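Local coordinates for protein putative phosphatase (Clostridium difficile, PDB 3SD7) that is probably a haloacid dehalogenase-type phosphatase that hydrolyses phosphate monoesters, though its natural substrate is not established, at residues T48-Y53 with E99-K104; K110-M115 with Y212-F217; M115-E120 with N231-K236; L130-K135 with Q173-L178; P136-E141 with S159-T164. One frame throughout, in Å; residues are numbered along the deposited sequence.

Interaction 1. Residues T48-Y53 with E99-K104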
# COMPACT_ATOMS: atom_id res chain seq x y z
N THR A 48 5.96 1.68 12.97
CA THR A 48 7.10 2.02 13.82
C THR A 48 6.78 1.76 15.31
O THR A 48 7.63 1.26 16.07
CB THR A 48 7.59 3.46 13.59
OG1 THR A 48 6.52 4.37 13.80
CG2 THR A 48 8.12 3.63 12.15
N LYS A 49 5.56 2.05 15.72
CA LYS A 49 5.19 1.81 17.13
C LYS A 49 5.12 0.31 17.46
O LYS A 49 5.46 -0.09 18.59
CB LYS A 49 3.91 2.52 17.50
CG LYS A 49 4.08 4.00 17.61
CD LYS A 49 2.82 4.68 18.06
CE LYS A 49 3.08 6.15 18.33
NZ LYS A 49 1.86 6.84 18.82
N SER A 50 4.72 -0.49 16.48
CA SER A 50 4.67 -1.95 16.65
C SER A 50 6.08 -2.49 16.79
O SER A 50 6.32 -3.33 17.66
CB SER A 50 3.95 -2.63 15.49
OG SER A 50 2.61 -2.20 15.38
N ILE A 51 7.01 -2.03 15.95
CA ILE A 51 8.40 -2.44 16.07
C ILE A 51 8.98 -2.00 17.42
O ILE A 51 9.65 -2.78 18.10
CB ILE A 51 9.28 -1.89 14.90
CG1 ILE A 51 8.79 -2.47 13.58
CG2 ILE A 51 10.74 -2.24 15.13
CD1 ILE A 51 9.49 -1.93 12.33
N GLN A 52 8.72 -0.75 17.80
CA GLN A 52 9.21 -0.20 19.06
C GLN A 52 8.74 -1.05 20.24
O GLN A 52 9.52 -1.37 21.16
CB GLN A 52 8.71 1.24 19.24
CG GLN A 52 9.31 1.99 20.45
CD GLN A 52 8.71 3.38 20.62
OE1 GLN A 52 7.50 3.53 20.69
NE2 GLN A 52 9.56 4.39 20.70
N TYR A 53 7.46 -1.40 20.22
CA TYR A 53 6.87 -2.23 21.26
C TYR A 53 7.56 -3.60 21.33
O TYR A 53 7.82 -4.12 22.43
CB TYR A 53 5.37 -2.40 21.00
CG TYR A 53 4.67 -3.38 21.92
CD1 TYR A 53 4.28 -2.99 23.20
CD2 TYR A 53 4.38 -4.68 21.51
CE1 TYR A 53 3.63 -3.87 24.05
CE2 TYR A 53 3.72 -5.57 22.35
CZ TYR A 53 3.35 -5.16 23.62
OH TYR A 53 2.71 -6.04 24.46
N GLU A 99 1.10 -8.48 17.89
CA GLU A 99 0.25 -8.23 19.04
C GLU A 99 -0.09 -6.74 19.12
O GLU A 99 -1.27 -6.37 19.21
CB GLU A 99 0.94 -8.70 20.32
CG GLU A 99 0.16 -8.45 21.59
CD GLU A 99 0.81 -9.05 22.82
OE1 GLU A 99 1.97 -9.51 22.74
OE2 GLU A 99 0.16 -9.05 23.88
N TYR A 100 0.93 -5.88 19.06
CA TYR A 100 0.69 -4.44 19.13
C TYR A 100 -0.04 -3.95 17.88
O TYR A 100 -0.89 -3.06 17.95
CB TYR A 100 2.00 -3.65 19.31
CG TYR A 100 1.76 -2.15 19.40
CD1 TYR A 100 1.69 -1.50 20.63
CD2 TYR A 100 1.54 -1.39 18.25
CE1 TYR A 100 1.44 -0.13 20.70
CE2 TYR A 100 1.29 -0.03 18.32
CZ TYR A 100 1.24 0.59 19.54
OH TYR A 100 0.98 1.94 19.58
N PHE A 101 0.29 -4.51 16.73
CA PHE A 101 -0.32 -4.01 15.49
C PHE A 101 -1.83 -4.30 15.45
O PHE A 101 -2.64 -3.43 15.10
CB PHE A 101 0.35 -4.57 14.25
CG PHE A 101 -0.12 -3.90 12.98
CD1 PHE A 101 0.46 -2.71 12.55
CD2 PHE A 101 -1.17 -4.43 12.25
CE1 PHE A 101 0.01 -2.08 11.39
CE2 PHE A 101 -1.62 -3.80 11.09
CZ PHE A 101 -1.04 -2.65 10.67
N ALA A 102 -2.20 -5.52 15.83
CA ALA A 102 -3.61 -5.91 15.83
C ALA A 102 -4.41 -5.10 16.86
O ALA A 102 -5.57 -4.77 16.64
CB ALA A 102 -3.76 -7.41 16.10
N ASP A 103 -3.76 -4.76 17.97
CA ASP A 103 -4.42 -4.02 19.05
C ASP A 103 -4.54 -2.52 18.77
O ASP A 103 -5.62 -1.94 18.93
CB ASP A 103 -3.66 -4.24 20.36
CG ASP A 103 -4.33 -3.58 21.57
OD1 ASP A 103 -5.57 -3.39 21.56
OD2 ASP A 103 -3.61 -3.28 22.55
N LYS A 104 -3.44 -1.90 18.35
CA LYS A 104 -3.41 -0.44 18.14
C LYS A 104 -2.76 0.04 16.86
O LYS A 104 -3.15 1.08 16.31
CB LYS A 104 -2.68 0.23 19.32
CG LYS A 104 -3.40 0.02 20.64
CD LYS A 104 -2.85 0.82 21.81
CE LYS A 104 -1.48 0.36 22.28
NZ LYS A 104 -1.25 0.77 23.71
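Tyr100 packs against Lys49, Ser50 and Tyr53, and this side chain carries most of the contact between helices 44-57 and 87-105 in the all-helical cap typical of many HAD hydrolases. The two short segments run in roughly opposite directions, inclined at 136°, with their axes 8.7 Å apart. Tyr100 reaches helix 44-57 because its chi1 of -179° sets CG trans to the main-chain N. The carbonyl oxygen Lys49 O sits over the centre of one ring face, 4.1 Å above the plane, while Lys104 CB, from a later turn of Tyr100's own helix, covers the opposite face nearer the rim. At the ring edge Ser50 OG comes to 3.2 Å from Tyr100 CD2. The same Ser50 OG meets Phe101, the residue after Tyr100, in the plane of its ring and 3.5 Å from Phe101 CB. The extended Lys49 chain passes the phenol on its way out, with CD 3.6 Å from Tyr100 OH. Tyr53 arrives obliquely, its CD2 3.4 Å from Tyr100 CB, and the two ring planes are 38° apart. Beyond it, Glu99 OE1 lies at the edge of the Tyr53 ring. No hydrogen bond crosses between the segments; the polar ends are held elsewhere. Lys49 NZ forms a salt bridge with Glu45, Tyr100 OH bonds to Glu108, and Ser50 OG bonds to Gly46 O one turn back.

Interaction 2. Residues K110-M115 with Y212-F217. With GOL (glycerol), chain E.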
# COMPACT_ATOMS: atom_id res chain seq x y z
N LYS A 110 -2.31 7.53 8.58
CA LYS A 110 -2.67 8.89 8.20
C LYS A 110 -3.03 8.91 6.73
O LYS A 110 -2.22 8.53 5.87
CB LYS A 110 -1.47 9.79 8.41
CG LYS A 110 -1.73 11.29 8.36
CD LYS A 110 -0.41 12.02 8.67
CE LYS A 110 -0.53 13.54 8.67
NZ LYS A 110 0.76 14.15 9.12
N ILE A 111 -4.20 9.42 6.41
CA ILE A 111 -4.61 9.51 5.01
C ILE A 111 -3.82 10.65 4.36
O ILE A 111 -3.60 11.68 4.98
CB ILE A 111 -6.14 9.66 4.86
CG1 ILE A 111 -6.56 9.62 3.41
CG2 ILE A 111 -6.63 10.95 5.54
CD1 ILE A 111 -8.10 9.40 3.23
N TYR A 112 -3.39 10.46 3.11
CA TYR A 112 -2.64 11.52 2.45
C TYR A 112 -3.54 12.72 2.22
O TYR A 112 -4.71 12.57 1.86
CB TYR A 112 -1.95 11.04 1.18
CG TYR A 112 -0.79 10.14 1.49
CD1 TYR A 112 0.40 10.67 1.98
CD2 TYR A 112 -0.86 8.76 1.30
CE1 TYR A 112 1.48 9.85 2.29
CE2 TYR A 112 0.23 7.93 1.62
CZ TYR A 112 1.40 8.50 2.11
OH TYR A 112 2.49 7.74 2.44
N GLU A 113 -2.99 13.91 2.45
CA GLU A 113 -3.75 15.11 2.25
C GLU A 113 -4.32 15.14 0.82
O GLU A 113 -3.61 14.84 -0.13
CB GLU A 113 -2.86 16.33 2.47
CG GLU A 113 -3.62 17.55 2.76
CD GLU A 113 -4.21 17.53 4.17
OE1 GLU A 113 -5.24 18.16 4.35
OE2 GLU A 113 -3.63 16.87 5.09
N ASN A 114 -5.60 15.47 0.74
CA ASN A 114 -6.38 15.64 -0.52
C ASN A 114 -6.83 14.36 -1.20
O ASN A 114 -7.53 14.42 -2.21
CB ASN A 114 -5.62 16.52 -1.52
CG ASN A 114 -5.25 17.88 -0.92
OD1 ASN A 114 -6.07 18.51 -0.25
ND2 ASN A 114 -4.01 18.33 -1.16
N MET A 115 -6.48 13.23 -0.63
CA MET A 115 -6.86 11.96 -1.25
C MET A 115 -8.37 11.76 -1.19
O MET A 115 -8.99 11.37 -2.20
CB MET A 115 -6.12 10.79 -0.62
CG MET A 115 -6.41 9.46 -1.34
SD MET A 115 -6.23 9.41 -3.13
CE MET A 115 -4.41 9.39 -3.29
N TYR A 212 5.07 10.69 -3.53
CA TYR A 212 4.79 11.11 -2.16
C TYR A 212 4.76 9.99 -1.13
O TYR A 212 4.56 10.24 0.07
CB TYR A 212 3.47 11.91 -2.10
CG TYR A 212 2.27 11.16 -2.56
CD1 TYR A 212 1.64 10.22 -1.72
CD2 TYR A 212 1.73 11.36 -3.84
CE1 TYR A 212 0.54 9.53 -2.14
CE2 TYR A 212 0.62 10.67 -4.25
CZ TYR A 212 0.01 9.77 -3.40
OH TYR A 212 -1.10 9.07 -3.82
N GLY A 213 4.98 8.77 -1.60
CA GLY A 213 5.01 7.59 -0.77
C GLY A 213 6.41 7.11 -0.45
O GLY A 213 7.33 7.91 -0.12
N TYR A 214 6.58 5.80 -0.51
CA TYR A 214 7.81 5.16 -0.08
C TYR A 214 8.80 4.84 -1.20
O TYR A 214 9.91 4.41 -0.92
CB TYR A 214 7.49 3.94 0.81
CG TYR A 214 6.98 4.40 2.15
CD1 TYR A 214 7.84 4.55 3.22
CD2 TYR A 214 5.63 4.75 2.33
CE1 TYR A 214 7.40 5.01 4.44
CE2 TYR A 214 5.19 5.23 3.58
CZ TYR A 214 6.08 5.33 4.61
OH TYR A 214 5.71 5.81 5.84
N GLY A 215 8.42 5.08 -2.43
CA GLY A 215 9.31 4.89 -3.56
C GLY A 215 10.03 6.18 -3.92
O GLY A 215 9.41 7.24 -4.03
N SER A 216 11.35 6.08 -4.13
CA SER A 216 12.12 7.21 -4.59
C SER A 216 11.92 7.49 -6.07
O SER A 216 11.49 6.62 -6.83
CB SER A 216 13.60 6.90 -4.40
OG SER A 216 14.00 5.81 -5.22
N PHE A 217 12.26 8.71 -6.48
CA PHE A 217 12.25 9.03 -7.90
C PHE A 217 13.15 8.06 -8.68
O PHE A 217 12.79 7.60 -9.77
CB PHE A 217 12.68 10.45 -8.18
CG PHE A 217 12.77 10.75 -9.66
CD1 PHE A 217 11.61 10.96 -10.40
CD2 PHE A 217 13.99 10.78 -10.30
CE1 PHE A 217 11.69 11.22 -11.77
CE2 PHE A 217 14.07 11.02 -11.66
CZ PHE A 217 12.91 11.25 -12.39
C1 GOL E . 5.89 8.66 3.26
O1 GOL E . 4.74 9.08 2.57
C2 GOL E . 6.64 9.87 3.84
O2 GOL E . 7.91 9.42 4.27
C3 GOL E . 5.84 10.50 4.99
O3 GOL E . 5.74 9.66 6.15
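Beside the sodium site, at what is probably the mouth of the HAD active site, an edge-to-face pair of tyrosines, Tyr112 and Tyr212, joins the end of strand 110-111 to the loop after strand 206-210. Tyr212 turns its edge to the Tyr112 face: the centroids are 5.0 Å apart, the planes 62° apart, and Tyr212 CD1 stands over the middle of the Tyr112 ring. Tyr212 reaches this place with CG between its backbone N and carbonyl carbon (chi1 60°). Its hydroxyl bonds to Thr39 O, and Met115 CE packs 3.4 Å from Tyr212 OH. A bound glycerol, probably from the crystallisation liquor, bridges the two segments: Tyr112 OH donates to O1 of the glycerol at 2.6 Å, and O1 in turn donates a hydrogen bond to Tyr212 O at 2.8 Å. Glycerol C1 lies 3.5 Å above the plane of the Tyr214 ring, toward the rim, while Asp42 and Lys44 also hydrogen-bond to the glycerol. Tyr214 N bonds to the sodium ligand Asp192, so this loop is tied directly to the metal site. Strand 110-111 pairs with strand 41-42, which is consistent with the two-stranded hinge between core and cap in HAD hydrolases.

Interaction 3. Residues M115-E120 with N231-K236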
# COMPACT_ATOMS: atom_id res chain seq x y z
N MET A 115 -6.48 13.23 -0.63
CA MET A 115 -6.86 11.96 -1.25
C MET A 115 -8.37 11.76 -1.19
O MET A 115 -8.99 11.37 -2.20
CB MET A 115 -6.12 10.79 -0.62
CG MET A 115 -6.41 9.46 -1.34
SD MET A 115 -6.23 9.41 -3.13
CE MET A 115 -4.41 9.39 -3.29
N LYS A 116 -9.00 12.08 -0.05
CA LYS A 116 -10.45 11.88 0.03
C LYS A 116 -11.16 12.68 -1.08
O LYS A 116 -12.05 12.16 -1.76
CB LYS A 116 -10.98 12.17 1.43
CG LYS A 116 -12.39 11.67 1.64
CD LYS A 116 -12.87 11.97 3.05
CE LYS A 116 -14.14 11.21 3.36
NZ LYS A 116 -15.21 11.45 2.36
N GLU A 117 -10.76 13.94 -1.27
CA GLU A 117 -11.31 14.78 -2.33
C GLU A 117 -11.13 14.16 -3.72
O GLU A 117 -12.08 14.15 -4.51
CB GLU A 117 -10.69 16.19 -2.33
CG GLU A 117 -10.89 16.95 -3.68
CD GLU A 117 -10.11 18.25 -3.77
OE1 GLU A 117 -10.30 19.10 -2.89
OE2 GLU A 117 -9.33 18.42 -4.75
N ILE A 118 -9.94 13.65 -4.05
CA ILE A 118 -9.76 13.11 -5.39
C ILE A 118 -10.58 11.83 -5.58
O ILE A 118 -11.16 11.63 -6.64
CB ILE A 118 -8.28 12.95 -5.83
CG1 ILE A 118 -7.66 11.76 -5.21
CG2 ILE A 118 -7.46 14.28 -5.66
CD1 ILE A 118 -8.04 10.48 -5.92
N LEU A 119 -10.66 10.99 -4.54
CA LEU A 119 -11.49 9.78 -4.65
C LEU A 119 -12.94 10.16 -4.90
O LEU A 119 -13.58 9.56 -5.75
CB LEU A 119 -11.41 8.91 -3.41
CG LEU A 119 -10.02 8.33 -3.17
CD1 LEU A 119 -10.00 7.60 -1.84
CD2 LEU A 119 -9.57 7.39 -4.31
N GLU A 120 -13.44 11.16 -4.16
CA GLU A 120 -14.83 11.66 -4.32
C GLU A 120 -15.02 12.18 -5.77
O GLU A 120 -16.02 11.88 -6.41
CB GLU A 120 -15.10 12.77 -3.31
CG GLU A 120 -15.25 12.27 -1.86
CD GLU A 120 -15.33 13.36 -0.78
OE1 GLU A 120 -15.04 14.56 -1.02
OE2 GLU A 120 -15.69 12.99 0.35
N ASN A 231 2.49 14.71 -6.25
CA ASN A 231 1.53 14.87 -5.20
C ASN A 231 0.16 14.33 -5.58
O ASN A 231 -0.09 13.98 -6.73
CB ASN A 231 1.45 16.35 -4.82
CG ASN A 231 1.27 17.23 -6.03
OD1 ASN A 231 0.33 17.05 -6.80
ND2 ASN A 231 2.18 18.20 -6.19
N VAL A 232 -0.68 14.21 -4.57
CA VAL A 232 -2.02 13.67 -4.72
C VAL A 232 -2.86 14.46 -5.71
O VAL A 232 -3.51 13.88 -6.59
CB VAL A 232 -2.71 13.57 -3.34
CG1 VAL A 232 -4.20 13.29 -3.48
CG2 VAL A 232 -2.01 12.51 -2.47
N GLU A 233 -2.84 15.78 -5.59
CA GLU A 233 -3.65 16.62 -6.47
C GLU A 233 -3.36 16.41 -7.96
O GLU A 233 -4.27 16.52 -8.79
CB GLU A 233 -3.49 18.12 -6.12
CG GLU A 233 -4.27 18.58 -4.85
CD GLU A 233 -5.80 18.47 -4.96
OE1 GLU A 233 -6.50 18.82 -3.97
OE2 GLU A 233 -6.32 18.05 -6.01
N SER A 234 -2.11 16.11 -8.30
CA SER A 234 -1.74 15.86 -9.70
C SER A 234 -2.40 14.61 -10.31
O SER A 234 -2.43 14.48 -11.53
CB SER A 234 -0.23 15.78 -9.85
OG SER A 234 0.33 17.06 -9.65
N ILE A 235 -2.88 13.68 -9.48
CA ILE A 235 -3.59 12.50 -9.98
C ILE A 235 -4.82 12.92 -10.84
O ILE A 235 -5.07 12.32 -11.89
CB ILE A 235 -4.00 11.56 -8.82
CG1 ILE A 235 -2.75 10.94 -8.21
CG2 ILE A 235 -4.96 10.46 -9.31
CD1 ILE A 235 -2.95 10.18 -6.92
N LYS A 236 -5.51 13.98 -10.41
CA LYS A 236 -6.67 14.55 -11.13
C LYS A 236 -6.37 14.92 -12.57
O LYS A 236 -7.22 14.79 -13.45
CB LYS A 236 -7.14 15.88 -10.49
CG LYS A 236 -7.56 15.85 -9.04
CD LYS A 236 -8.07 17.23 -8.60
CE LYS A 236 -7.05 18.33 -8.81
NZ LYS A 236 -7.42 19.58 -8.10
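Asn231 OD1 is gripped twice by Ser234: the bond from Ser234 N at 3.0 Å makes an Asx motif, and Ser234 OG adds a second at 2.9 Å. Together they brace the turn that brings Val232 and Glu233 against Met115, Glu117 and Ile118. The backbone N-H of Ser234 comes almost in line with the Asn231 carbonyl; the hydroxyl is tilted 33° from its plane. The contact packs the last part of the chain, entering helix 235-239, on the start of helix 115-124 in the Rossmann-like HAD core. Its apolar part is a small cluster: Met115 CE touches both Val232 CG1 and Ile235 CD1, and Val232 CG1 also reaches the backbone N of Met115 at 3.7 Å. Outside it the carboxylates of Glu117 and Glu233 meet, OE2 of Glu117 3.0 Å from OE1 of Glu233. Such closeness of two acceptors would tend to raise the pKa of one of them. Lys236 probably offsets the charge: its NZ forms a salt bridge with Glu233 OE2 at 2.8 Å, though its hydrogen-bond geometry is weak. Ile118 holds CG2 beside its backbone N, pointing this methyl at the aliphatic part of the lysine, 3.7 Å from Lys236 CG.

Interaction 4. Residues L130-K135 with Q173-L178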
# COMPACT_ATOMS: atom_id res chain seq x y z
N LEU A 130 -10.79 0.59 -7.44
CA LEU A 130 -10.46 -0.67 -6.80
C LEU A 130 -9.19 -0.53 -5.98
O LEU A 130 -8.33 0.29 -6.30
CB LEU A 130 -10.21 -1.72 -7.88
CG LEU A 130 -11.27 -1.95 -8.97
CD1 LEU A 130 -10.76 -2.92 -10.08
CD2 LEU A 130 -12.57 -2.43 -8.36
N VAL A 131 -9.03 -1.37 -4.96
CA VAL A 131 -7.77 -1.46 -4.23
C VAL A 131 -7.14 -2.81 -4.51
O VAL A 131 -7.83 -3.83 -4.45
CB VAL A 131 -7.95 -1.26 -2.70
CG1 VAL A 131 -6.66 -1.59 -1.94
CG2 VAL A 131 -8.39 0.17 -2.40
N ALA A 132 -5.86 -2.78 -4.90
CA ALA A 132 -5.07 -3.98 -5.13
C ALA A 132 -3.78 -3.77 -4.35
O ALA A 132 -2.95 -2.94 -4.71
CB ALA A 132 -4.81 -4.20 -6.64
N THR A 133 -3.61 -4.54 -3.29
CA THR A 133 -2.51 -4.36 -2.36
C THR A 133 -1.95 -5.68 -1.86
O THR A 133 -2.63 -6.72 -1.93
CB THR A 133 -3.00 -3.50 -1.17
OG1 THR A 133 -1.93 -3.24 -0.25
CG2 THR A 133 -4.17 -4.18 -0.42
N SER A 134 -0.70 -5.63 -1.40
CA SER A 134 -0.05 -6.77 -0.77
C SER A 134 -0.40 -6.80 0.72
O SER A 134 -0.18 -7.82 1.38
CB SER A 134 1.48 -6.72 -0.98
OG SER A 134 1.84 -6.86 -2.35
N LYS A 135 -0.93 -5.71 1.25
CA LYS A 135 -1.35 -5.64 2.66
C LYS A 135 -2.50 -6.63 2.85
O LYS A 135 -3.26 -6.85 1.89
CB LYS A 135 -1.82 -4.24 3.00
CG LYS A 135 -1.80 -3.94 4.51
CD LYS A 135 -2.11 -2.49 4.79
CE LYS A 135 -1.78 -2.07 6.22
NZ LYS A 135 -0.37 -1.63 6.48
N GLN A 173 -4.83 -8.83 -11.21
CA GLN A 173 -5.64 -9.69 -12.05
C GLN A 173 -6.93 -10.12 -11.35
O GLN A 173 -7.99 -10.14 -11.96
CB GLN A 173 -4.87 -10.93 -12.46
CG GLN A 173 -5.62 -11.79 -13.46
CD GLN A 173 -5.81 -11.09 -14.80
OE1 GLN A 173 -6.93 -10.83 -15.23
NE2 GLN A 173 -4.72 -10.73 -15.42
N TYR A 174 -6.82 -10.48 -10.07
CA TYR A 174 -7.99 -10.91 -9.30
C TYR A 174 -9.09 -9.85 -9.31
O TYR A 174 -10.24 -10.13 -9.56
CB TYR A 174 -7.59 -11.27 -7.84
CG TYR A 174 -8.80 -11.55 -6.95
CD1 TYR A 174 -9.49 -12.76 -7.04
CD2 TYR A 174 -9.25 -10.62 -6.05
CE1 TYR A 174 -10.61 -13.00 -6.23
CE2 TYR A 174 -10.37 -10.86 -5.25
CZ TYR A 174 -11.03 -12.03 -5.34
OH TYR A 174 -12.13 -12.24 -4.52
N VAL A 175 -8.71 -8.59 -9.07
CA VAL A 175 -9.68 -7.55 -8.94
C VAL A 175 -10.28 -7.16 -10.30
O VAL A 175 -11.47 -6.89 -10.40
CB VAL A 175 -9.07 -6.41 -8.04
CG1 VAL A 175 -8.34 -5.38 -8.89
CG2 VAL A 175 -10.10 -5.83 -7.18
N LEU A 176 -9.49 -7.20 -11.38
CA LEU A 176 -10.03 -7.00 -12.72
C LEU A 176 -10.99 -8.12 -13.13
O LEU A 176 -11.99 -7.89 -13.82
CB LEU A 176 -8.92 -6.90 -13.77
CG LEU A 176 -8.08 -5.65 -13.73
CD1 LEU A 176 -7.07 -5.76 -14.89
CD2 LEU A 176 -8.94 -4.39 -13.85
N ASP A 177 -10.67 -9.35 -12.73
CA ASP A 177 -11.53 -10.46 -13.07
C ASP A 177 -12.91 -10.26 -12.41
O ASP A 177 -13.90 -10.64 -12.99
CB ASP A 177 -10.92 -11.79 -12.69
CG ASP A 177 -9.73 -12.19 -13.59
OD1 ASP A 177 -9.54 -11.57 -14.66
OD2 ASP A 177 -9.00 -13.12 -13.23
N LEU A 178 -12.96 -9.65 -11.23
CA LEU A 178 -14.24 -9.40 -10.54
C LEU A 178 -15.10 -8.40 -11.31
O LEU A 178 -16.32 -8.42 -11.19
CB LEU A 178 -14.04 -8.85 -9.13
CG LEU A 178 -13.37 -9.76 -8.11
CD1 LEU A 178 -13.13 -8.97 -6.82
CD2 LEU A 178 -14.20 -11.06 -7.89
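Strand 130-133 and the helix segment 173-178 run nearly antiparallel, at 155°, with axes 8.7 Å apart. Val175 does the touching from the helix side. Its CG1 lies 3.7 Å from Leu130 CD1 and, more loosely, 4.3 Å from Ala132 CB, while its CG2 faces the backbone at Val131 O. Leu130 holds CG beside its backbone N (chi1 -53°), and CD1 meets Val175, the two side chains lying alongside one another and pointing opposite ways; Leu130 CD1 also brushes Leu176 CD2. Helix 168-179 makes the crossover from strand 155-159 to strand 187-191, passing over strands 128-133 and 31-34 on this face of the Rossmann-like sheet; Val175 also meets Leu33 and Tyr155 on the flanking strands. Past the strand the chain turns a corner in an ST turn, Lys135 N donating to Thr133 OG1 at 3.1 Å. There Lys135 NZ forms a salt bridge with Asp37, a sodium ligand. No hydrogen bond crosses between strand and helix; the contact rests on buried methyl groups, held by dispersion and water exclusion.

Interaction 5. Residues P136-E141 with S159-T164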
# COMPACT_ATOMS: atom_id res chain seq x y z
N PRO A 136 -2.62 -7.26 4.04
CA PRO A 136 -3.77 -8.17 4.21
C PRO A 136 -5.10 -7.46 3.98
O PRO A 136 -5.30 -6.33 4.39
CB PRO A 136 -3.64 -8.61 5.66
CG PRO A 136 -2.17 -8.56 5.91
CD PRO A 136 -1.69 -7.36 5.17
N THR A 137 -6.00 -8.12 3.28
CA THR A 137 -7.31 -7.54 2.97
C THR A 137 -8.01 -6.99 4.19
O THR A 137 -8.53 -5.88 4.12
CB THR A 137 -8.21 -8.59 2.35
OG1 THR A 137 -7.53 -9.15 1.23
CG2 THR A 137 -9.57 -7.98 1.90
N VAL A 138 -8.01 -7.74 5.29
CA VAL A 138 -8.70 -7.29 6.52
C VAL A 138 -8.15 -5.94 6.99
O VAL A 138 -8.91 -5.07 7.41
CB VAL A 138 -8.63 -8.31 7.67
CG1 VAL A 138 -7.19 -8.53 8.13
CG2 VAL A 138 -9.49 -7.83 8.84
N PHE A 139 -6.84 -5.77 6.93
CA PHE A 139 -6.25 -4.50 7.31
C PHE A 139 -6.63 -3.37 6.34
O PHE A 139 -6.97 -2.27 6.77
CB PHE A 139 -4.71 -4.59 7.45
CG PHE A 139 -4.25 -5.56 8.51
CD1 PHE A 139 -5.03 -5.86 9.62
CD2 PHE A 139 -2.98 -6.09 8.44
CE1 PHE A 139 -4.58 -6.73 10.61
CE2 PHE A 139 -2.52 -6.95 9.43
CZ PHE A 139 -3.32 -7.28 10.50
N ALA A 140 -6.57 -3.63 5.03
CA ALA A 140 -6.93 -2.64 4.01
C ALA A 140 -8.38 -2.17 4.19
O ALA A 140 -8.68 -0.98 4.20
CB ALA A 140 -6.70 -3.20 2.56
N GLU A 141 -9.28 -3.13 4.38
CA GLU A 141 -10.68 -2.79 4.58
C GLU A 141 -10.89 -2.02 5.88
O GLU A 141 -11.64 -1.05 5.91
CB GLU A 141 -11.53 -4.06 4.52
CG GLU A 141 -11.59 -4.66 3.13
CD GLU A 141 -12.46 -5.89 3.10
OE1 GLU A 141 -12.49 -6.61 4.11
OE2 GLU A 141 -13.08 -6.15 2.04
N SER A 159 -3.88 -9.41 0.66
CA SER A 159 -3.42 -10.74 0.95
C SER A 159 -4.21 -11.34 2.12
O SER A 159 -5.03 -10.68 2.76
CB SER A 159 -1.93 -10.71 1.26
OG SER A 159 -1.66 -9.83 2.33
N ASN A 160 -3.97 -12.60 2.39
CA ASN A 160 -4.63 -13.26 3.51
C ASN A 160 -3.85 -12.99 4.78
O ASN A 160 -2.62 -12.83 4.72
CB ASN A 160 -4.76 -14.75 3.25
CG ASN A 160 -5.81 -15.07 2.21
OD1 ASN A 160 -6.64 -14.21 1.85
ND2 ASN A 160 -5.81 -16.31 1.73
N LEU A 161 -4.54 -12.87 5.91
CA LEU A 161 -3.85 -12.70 7.20
C LEU A 161 -3.04 -13.97 7.43
O LEU A 161 -3.46 -15.06 7.02
CB LEU A 161 -4.84 -12.53 8.36
CG LEU A 161 -5.50 -11.19 8.61
CD1 LEU A 161 -6.61 -11.34 9.65
CD2 LEU A 161 -4.45 -10.18 9.06
N ASP A 162 -1.90 -13.85 8.10
CA ASP A 162 -1.05 -15.02 8.36
C ASP A 162 -1.05 -15.93 7.13
O ASP A 162 -1.36 -17.13 7.22
CB ASP A 162 -1.52 -15.78 9.61
CG ASP A 162 -1.38 -14.97 10.90
OD1 ASP A 162 -0.69 -13.93 10.90
OD2 ASP A 162 -1.97 -15.39 11.92
N GLY A 163 -0.75 -15.34 5.98
CA GLY A 163 -0.67 -16.06 4.72
C GLY A 163 0.57 -15.60 3.98
O GLY A 163 1.35 -14.80 4.51
N THR A 164 0.77 -16.11 2.77
CA THR A 164 1.91 -15.69 1.96
C THR A 164 1.59 -14.31 1.37
O THR A 164 0.45 -14.05 0.96
CB THR A 164 2.19 -16.72 0.82
OG1 THR A 164 3.41 -16.38 0.16
CG2 THR A 164 1.04 -16.78 -0.20
O HOH W 1 -8.17 -11.80 1.39
O HOH W 2 -6.90 -10.08 5.09
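Ser159 O takes a strong bond from Thr137 N, 2.8 Å long with an N-H...O angle of 163° and lying in the carbonyl plane. A water also donates to Ser159 O at 3.0 Å and accepts from Val138 N, so this one carbonyl serves two backbone N-H groups of the first helical turn, directly or through water. A chi1 of -54° sets Thr137 OG1 beside its own N, near Ser159 O; it accepts from Gly158 N and shares a second water with Asn160, the water donating a hydrogen bond to Asn160 OD1 at 2.9 Å. The remaining polar groups of Ser159 meet the chain just past strand 128-133: OG bonds to Ser134 O and N to Lys135 O. Leu161 CD2 makes a CH-pi contact with Phe139, 3.9 Å from the ring centroid, and rests 3.8 Å from Pro136 CB. The parallel bridge of Pro136 with Ser159 extends the pairing of strands 128-133 and 155-159 to helix 137-146, whose Phe139 meets Phe101 of cap helix 87-105 edge-to-face.

Interaction 1 comes first along the chain and lies within the helical cap; the others belong to the core or its rim. Interactions 2 and 3 alternate their segments, share Met115 and have centres about 11 Å apart, together joining residues 112-118 to the loop after strand 206-210 and to the C-terminal turn. Between their segments in sequence fall interactions 4 and 5, centres about 12 Å apart, which follow strand 128-133 into helix 137-146. Interaction 1 is about 29 Å from interaction 3, centre to centre, yet touches interaction 5 through Phe101 and Phe139. Cap and core therefore meet near the C-terminal ends of the central strands, where HAD enzymes place their active site.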